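Local coordinates for protein Esterase/lipase (Uncultured bacterium, PDB 3DNM) that probably hydrolyses carboxylic ester bonds as an esterase or lipase of the hormone-sensitive lipase family, built on the alpha/beta hydrolase fold, at residues L131-A136 with D146-A151; C63-R68 with Y300-N305. One frame throughout, in Å; residues are numbered along the deposited sequence.

Contact 1 (L131-A136 with D146-A151)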
loop_
_atom_site.group_PDB
_atom_site.type_symbol
_atom_site.label_atom_id
_atom_site.label_comp_id
_atom_site.label_asym_id
_atom_site.label_seq_id
_atom_site.Cartn_x
_atom_site.Cartn_y
_atom_site.Cartn_z
ATOM N N LEU A 131 1.317 7.287 -7.479
ATOM C CA LEU A 131 0.336 7.194 -8.557
ATOM C C LEU A 131 -1.123 7.378 -8.149
ATOM O O LEU A 131 -1.569 6.860 -7.121
ATOM C CB LEU A 131 0.480 5.841 -9.249
ATOM C CG LEU A 131 -0.442 5.549 -10.430
ATOM C CD1 LEU A 131 0.034 6.328 -11.657
ATOM C CD2 LEU A 131 -0.428 4.054 -10.714
ATOM N N ASP A 132 -1.869 8.101 -8.977
ATOM C CA ASP A 132 -3.286 8.341 -8.732
ATOM C C ASP A 132 -4.098 7.418 -9.652
ATOM O O ASP A 132 -4.806 7.881 -10.548
ATOM C CB ASP A 132 -3.629 9.803 -9.033
ATOM C CG ASP A 132 -4.970 10.233 -8.449
ATOM O OD1 ASP A 132 -5.945 9.454 -8.518
ATOM O OD2 ASP A 132 -5.047 11.368 -7.932
ATOM N N TYR A 133 -3.979 6.111 -9.438
ATOM C CA TYR A 133 -4.702 5.138 -10.249
ATOM C C TYR A 133 -6.200 5.271 -10.010
ATOM O O TYR A 133 -6.622 5.664 -8.925
ATOM C CB TYR A 133 -4.228 3.723 -9.910
ATOM C CG TYR A 133 -4.474 3.305 -8.480
ATOM C CD1 TYR A 133 -5.714 2.835 -8.074
ATOM C CD2 TYR A 133 -3.467 3.408 -7.522
ATOM C CE1 TYR A 133 -5.950 2.482 -6.747
ATOM C CE2 TYR A 133 -3.698 3.056 -6.187
ATOM C CZ TYR A 133 -4.942 2.600 -5.813
ATOM O OH TYR A 133 -5.188 2.295 -4.501
ATOM N N ARG A 134 -7.003 4.951 -11.021
ATOM C CA ARG A 134 -8.455 5.062 -10.901
ATOM C C ARG A 134 -9.060 4.168 -9.835
ATOM O O ARG A 134 -8.612 3.040 -9.618
ATOM C CB ARG A 134 -9.145 4.772 -12.237
ATOM C CG ARG A 134 -9.108 5.925 -13.230
ATOM C CD ARG A 134 -8.456 5.484 -14.521
ATOM N NE ARG A 134 -9.117 4.305 -15.071
ATOM C CZ ARG A 134 -8.561 3.489 -15.959
ATOM N NH1 ARG A 134 -7.330 3.723 -16.398
ATOM N NH2 ARG A 134 -9.234 2.437 -16.405
ATOM N N LEU A 135 -10.095 4.697 -9.188
ATOM C CA LEU A 135 -10.811 4.007 -8.125
ATOM C C LEU A 135 -12.164 3.489 -8.601
ATOM O O LEU A 135 -12.710 3.957 -9.593
ATOM C CB LEU A 135 -11.041 4.957 -6.949
ATOM C CG LEU A 135 -9.829 5.649 -6.329
ATOM C CD1 LEU A 135 -10.298 6.632 -5.267
ATOM C CD2 LEU A 135 -8.897 4.603 -5.736
ATOM N N ALA A 136 -12.697 2.514 -7.878
ATOM C CA ALA A 136 -13.992 1.937 -8.193
ATOM C C ALA A 136 -14.974 2.622 -7.253
ATOM O O ALA A 136 -14.571 3.202 -6.248
ATOM C CB ALA A 136 -13.977 0.426 -7.937
ATOM N N ASP A 146 -4.262 -1.719 -14.513
ATOM C CA ASP A 146 -3.797 -1.188 -15.786
ATOM C C ASP A 146 -2.931 0.055 -15.655
ATOM O O ASP A 146 -1.867 0.132 -16.274
ATOM C CB ASP A 146 -4.982 -0.882 -16.694
ATOM C CG ASP A 146 -5.318 -2.033 -17.616
ATOM O OD1 ASP A 146 -6.273 -1.896 -18.417
ATOM O OD2 ASP A 146 -4.619 -3.071 -17.541
ATOM N N ASP A 147 -3.386 1.026 -14.864
ATOM C CA ASP A 147 -2.639 2.266 -14.668
ATOM C C ASP A 147 -1.285 2.011 -14.020
ATOM O O ASP A 147 -0.278 2.635 -14.381
ATOM C CB ASP A 147 -3.428 3.249 -13.800
ATOM C CG ASP A 147 -4.679 3.758 -14.485
ATOM O OD1 ASP A 147 -4.724 3.735 -15.735
ATOM O OD2 ASP A 147 -5.609 4.195 -13.771
ATOM N N CYS A 148 -1.270 1.096 -13.056
ATOM C CA CYS A 148 -0.041 0.751 -12.358
ATOM C C CYS A 148 0.998 0.213 -13.343
ATOM O O CYS A 148 2.194 0.481 -13.204
ATOM C CB CYS A 148 -0.319 -0.288 -11.266
ATOM S SG CYS A 148 -1.240 0.320 -9.826
ATOM N N VAL A 149 0.540 -0.545 -14.337
ATOM C CA VAL A 149 1.442 -1.101 -15.342
ATOM C C VAL A 149 1.934 0.025 -16.232
ATOM O O VAL A 149 3.130 0.242 -16.387
ATOM C CB VAL A 149 0.731 -2.135 -16.219
ATOM C CG1 VAL A 149 1.699 -2.713 -17.217
ATOM C CG2 VAL A 149 0.162 -3.237 -15.357
ATOM N N ALA A 150 0.986 0.745 -16.815
ATOM C CA ALA A 150 1.298 1.859 -17.687
ATOM C C ALA A 150 2.354 2.755 -17.047
ATOM O O ALA A 150 3.360 3.101 -17.677
ATOM C CB ALA A 150 0.035 2.654 -17.967
ATOM N N ALA A 151 2.123 3.119 -15.788
ATOM C CA ALA A 151 3.043 3.989 -15.065
ATOM C C ALA A 151 4.427 3.362 -14.966
ATOM O O ALA A 151 5.432 4.011 -15.250
ATOM C CB ALA A 151 2.492 4.289 -13.681
#

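Contact 2 (C63-R68 with Y300-N305)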
loop_
_atom_site.group_PDB
_atom_site.type_symbol
_atom_site.label_atom_id
_atom_site.label_comp_id
_atom_site.label_asym_id
_atom_site.label_seq_id
_atom_site.Cartn_x
_atom_site.Cartn_y
_atom_site.Cartn_z
ATOM N N CYS A 63 -6.851 13.504 6.549
ATOM C CA CYS A 63 -5.446 13.200 6.292
ATOM C C CYS A 63 -4.567 14.402 5.909
ATOM O O CYS A 63 -3.422 14.250 5.476
ATOM C CB CYS A 63 -5.335 12.017 5.315
ATOM S SG CYS A 63 -5.208 10.405 6.150
ATOM N N GLU A 64 -5.096 15.602 6.094
ATOM C CA GLU A 64 -4.383 16.807 5.696
ATOM C C GLU A 64 -3.817 17.464 6.947
ATOM O O GLU A 64 -2.926 18.312 6.875
ATOM C CB GLU A 64 -5.334 17.759 4.986
ATOM C CG GLU A 64 -4.743 18.412 3.768
ATOM C CD GLU A 64 -5.809 19.019 2.886
ATOM O OE1 GLU A 64 -6.427 20.017 3.310
ATOM O OE2 GLU A 64 -6.037 18.488 1.775
ATOM N N ARG A 65 -4.349 17.056 8.095
ATOM C CA ARG A 65 -3.917 17.572 9.384
ATOM C C ARG A 65 -2.625 16.866 9.775
ATOM O O ARG A 65 -1.937 17.273 10.714
ATOM C CB ARG A 65 -5.000 17.312 10.443
ATOM C CG ARG A 65 -4.610 17.707 11.870
ATOM C CD ARG A 65 -4.378 19.217 12.002
ATOM N NE ARG A 65 -5.622 19.975 12.150
ATOM C CZ ARG A 65 -5.690 21.304 12.179
ATOM N NH1 ARG A 65 -4.587 22.031 12.063
ATOM N NH2 ARG A 65 -6.861 21.905 12.337
ATOM N N PHE A 66 -2.300 15.799 9.049
ATOM C CA PHE A 66 -1.090 15.036 9.329
ATOM C C PHE A 66 0.139 15.708 8.732
ATOM O O PHE A 66 0.056 16.391 7.709
ATOM C CB PHE A 66 -1.224 13.596 8.810
ATOM C CG PHE A 66 -2.202 12.747 9.596
ATOM C CD1 PHE A 66 -2.366 11.400 9.299
ATOM C CD2 PHE A 66 -2.958 13.295 10.633
ATOM C CE1 PHE A 66 -3.264 10.612 10.019
ATOM C CE2 PHE A 66 -3.859 12.513 11.358
ATOM C CZ PHE A 66 -4.010 11.170 11.049
ATOM N N PRO A 67 1.298 15.524 9.378
ATOM C CA PRO A 67 2.600 16.078 8.998
ATOM C C PRO A 67 3.314 15.458 7.794
ATOM O O PRO A 67 3.425 14.240 7.680
ATOM C CB PRO A 67 3.406 15.920 10.277
ATOM C CG PRO A 67 2.887 14.619 10.810
ATOM C CD PRO A 67 1.400 14.796 10.655
ATOM N N ARG A 68 3.811 16.318 6.908
ATOM C CA ARG A 68 4.538 15.888 5.723
ATOM C C ARG A 68 6.028 16.093 5.958
ATOM O O ARG A 68 6.437 17.136 6.452
ATOM C CB ARG A 68 4.078 16.702 4.522
ATOM C CG ARG A 68 2.611 16.519 4.239
ATOM C CD ARG A 68 2.096 17.454 3.174
ATOM N NE ARG A 68 0.702 17.158 2.861
ATOM C CZ ARG A 68 -0.137 18.008 2.276
ATOM N NH1 ARG A 68 0.271 19.225 1.936
ATOM N NH2 ARG A 68 -1.387 17.632 2.028
ATOM N N TYR A 300 0.598 6.444 11.207
ATOM C CA TYR A 300 0.459 7.123 12.474
ATOM C C TYR A 300 1.735 7.371 13.249
ATOM O O TYR A 300 1.749 7.274 14.482
ATOM C CB TYR A 300 -0.562 6.362 13.319
ATOM C CG TYR A 300 -1.776 5.996 12.501
ATOM C CD1 TYR A 300 -1.793 4.839 11.728
ATOM C CD2 TYR A 300 -2.875 6.843 12.427
ATOM C CE1 TYR A 300 -2.872 4.536 10.900
ATOM C CE2 TYR A 300 -3.959 6.547 11.598
ATOM C CZ TYR A 300 -3.950 5.392 10.841
ATOM O OH TYR A 300 -5.018 5.077 10.038
ATOM N N GLY A 301 2.801 7.709 12.528
ATOM C CA GLY A 301 4.062 8.001 13.185
ATOM C C GLY A 301 3.814 9.056 14.246
ATOM O O GLY A 301 4.375 9.013 15.339
ATOM N N LYS A 302 2.949 10.007 13.919
ATOM C CA LYS A 302 2.609 11.068 14.850
ATOM C C LYS A 302 2.418 10.557 16.285
ATOM O O LYS A 302 2.854 11.202 17.239
ATOM C CB LYS A 302 1.331 11.760 14.365
ATOM C CG LYS A 302 0.862 12.953 15.178
ATOM C CD LYS A 302 -0.324 13.603 14.466
ATOM C CE LYS A 302 -0.681 14.977 15.040
ATOM N NZ LYS A 302 -1.785 15.638 14.256
ATOM N N PHE A 303 1.804 9.386 16.440
ATOM C CA PHE A 303 1.537 8.869 17.780
ATOM C C PHE A 303 2.276 7.615 18.235
ATOM O O PHE A 303 2.697 7.505 19.398
ATOM C CB PHE A 303 0.043 8.611 17.933
ATOM C CG PHE A 303 -0.819 9.665 17.302
ATOM C CD1 PHE A 303 -1.046 9.658 15.931
ATOM C CD2 PHE A 303 -1.407 10.661 18.083
ATOM C CE1 PHE A 303 -1.851 10.629 15.342
ATOM C CE2 PHE A 303 -2.213 11.636 17.509
ATOM C CZ PHE A 303 -2.438 11.625 16.134
ATOM N N VAL A 304 2.424 6.651 17.342
ATOM C CA VAL A 304 3.087 5.428 17.741
ATOM C C VAL A 304 4.486 5.302 17.180
ATOM O O VAL A 304 4.707 5.448 15.977
ATOM C CB VAL A 304 2.250 4.217 17.339
ATOM C CG1 VAL A 304 1.085 4.057 18.309
ATOM C CG2 VAL A 304 1.738 4.403 15.928
ATOM N N ASN A 305 5.423 5.018 18.076
ATOM C CA ASN A 305 6.825 4.867 17.735
ATOM C C ASN A 305 7.133 3.870 16.614
ATOM O O ASN A 305 7.906 4.178 15.713
ATOM C CB ASN A 305 7.607 4.466 18.983
ATOM C CG ASN A 305 8.999 5.056 19.002
ATOM O OD1 ASN A 305 9.181 6.230 19.337
ATOM N ND2 ASN A 305 9.990 4.253 18.620
HETATM O O HOH W 1 0.190 17.810 13.246
#

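Contact 1 (L131-A136 with D146-A151)
Asp-147 reaches from helix 143-159 to Arg-134 with both carboxylate oxygens. OD1 makes a salt bridge to Arg-134 NH1 at 2.7 Å, while OD2 accepts the backbone N of Arg-134 at 3.2 Å, nearly straight at 172° and met almost along its own C-O axis. The two side chains cross at about a right angle, with the guanidinium and carboxylate planes 67° apart. Bends at chi2 and chi3 of the arginine bring NH1 to OD1. With the main-chain N-H on OD2 and NH1 on OD1, turning of the carboxylate should be limited. With an alanine here, the Arg-134 N-H and its guanidinium would probably both lose their acceptor, and the arginine would be freer to turn. Further in, Tyr-133 CB packs on Asp-147 CB, and Cys-148 SG makes a sulfur-aromatic contact, oblique to the Tyr-133 ring and 5.1 Å from its centroid. The Tyr-133 hydroxyl is hydrogen-bonded to His-101 O, and the two rings stack. Leu-131 splits its branches, CD2 on Cys-148 CA at 3.7 Å and CD1 on Ala-151 CB at 3.8 Å. Strand 127-131 and the following helix are thus closed together, a strand-loop-helix unit of the alpha/beta hydrolase fold, with Tyr-133 touching the probable nucleophile elbow.

Contact 2 (C63-R68 with Y300-N305)
Pro-67 and Lys-302 mark the closest backbone approach of these two loops, their CA atoms 7.7 Å apart, and no direct hydrogen bond crosses between them. Lys-302 spans the gap. Its CG sits opposite the backbone N (chi1 -177°) and the rest of the chain runs fully extended, which carries NZ out to the 63-68 loop. There a water accepts from NZ at 3.1 Å and donates a weak bond to Arg-65 O at 3.4 Å, while NZ itself stays 3.9 Å from that carbonyl oxygen. On the way, Lys-302 CD passes 4.3 Å from Pro-67 CD, and its CG lies over one face of the neighbouring Phe-303 ring, offset toward the rim. Alongside, Phe-66 CE1 meets Tyr-300 CE2 at 4.4 Å, an oblique and loose ring contact. The Tyr-300 loop is turned back on itself, since Tyr-300 O accepts from the N atoms of both Phe-303 and Val-304. Outside the two segments, Phe-66 rests on Val-115 of helix 114-122, and Tyr-300 and Phe-303 both meet Phe-35. What results is a lightly packed, water-bridged surface contact, joining the loop after helix 52-62 to the turn before helix 305-321 of this alpha/beta hydrolase.

From the N terminus, the chain passes through helix 52-62 and enters the 63-68 loop, the first half of contact 2, whose partner comes 232 residues later. Strands 73-79, 82-88 and 96-100 and helix 114-122 follow before strand 127-131 leads into contact 1, a short loop closed when 131-136 meets 146-151 of helix 143-159, ten residues on. The rest of the sheet is then built before 300-305 completes contact 2. Contact 1 is therefore nested inside the long loop that contact 2 closes. Their centres lie 26 Å apart and they do not touch: one ties the end of strand 127-131 and its loop to the next helix, the other the loop after helix 52-62 to the turn before helix 305-321.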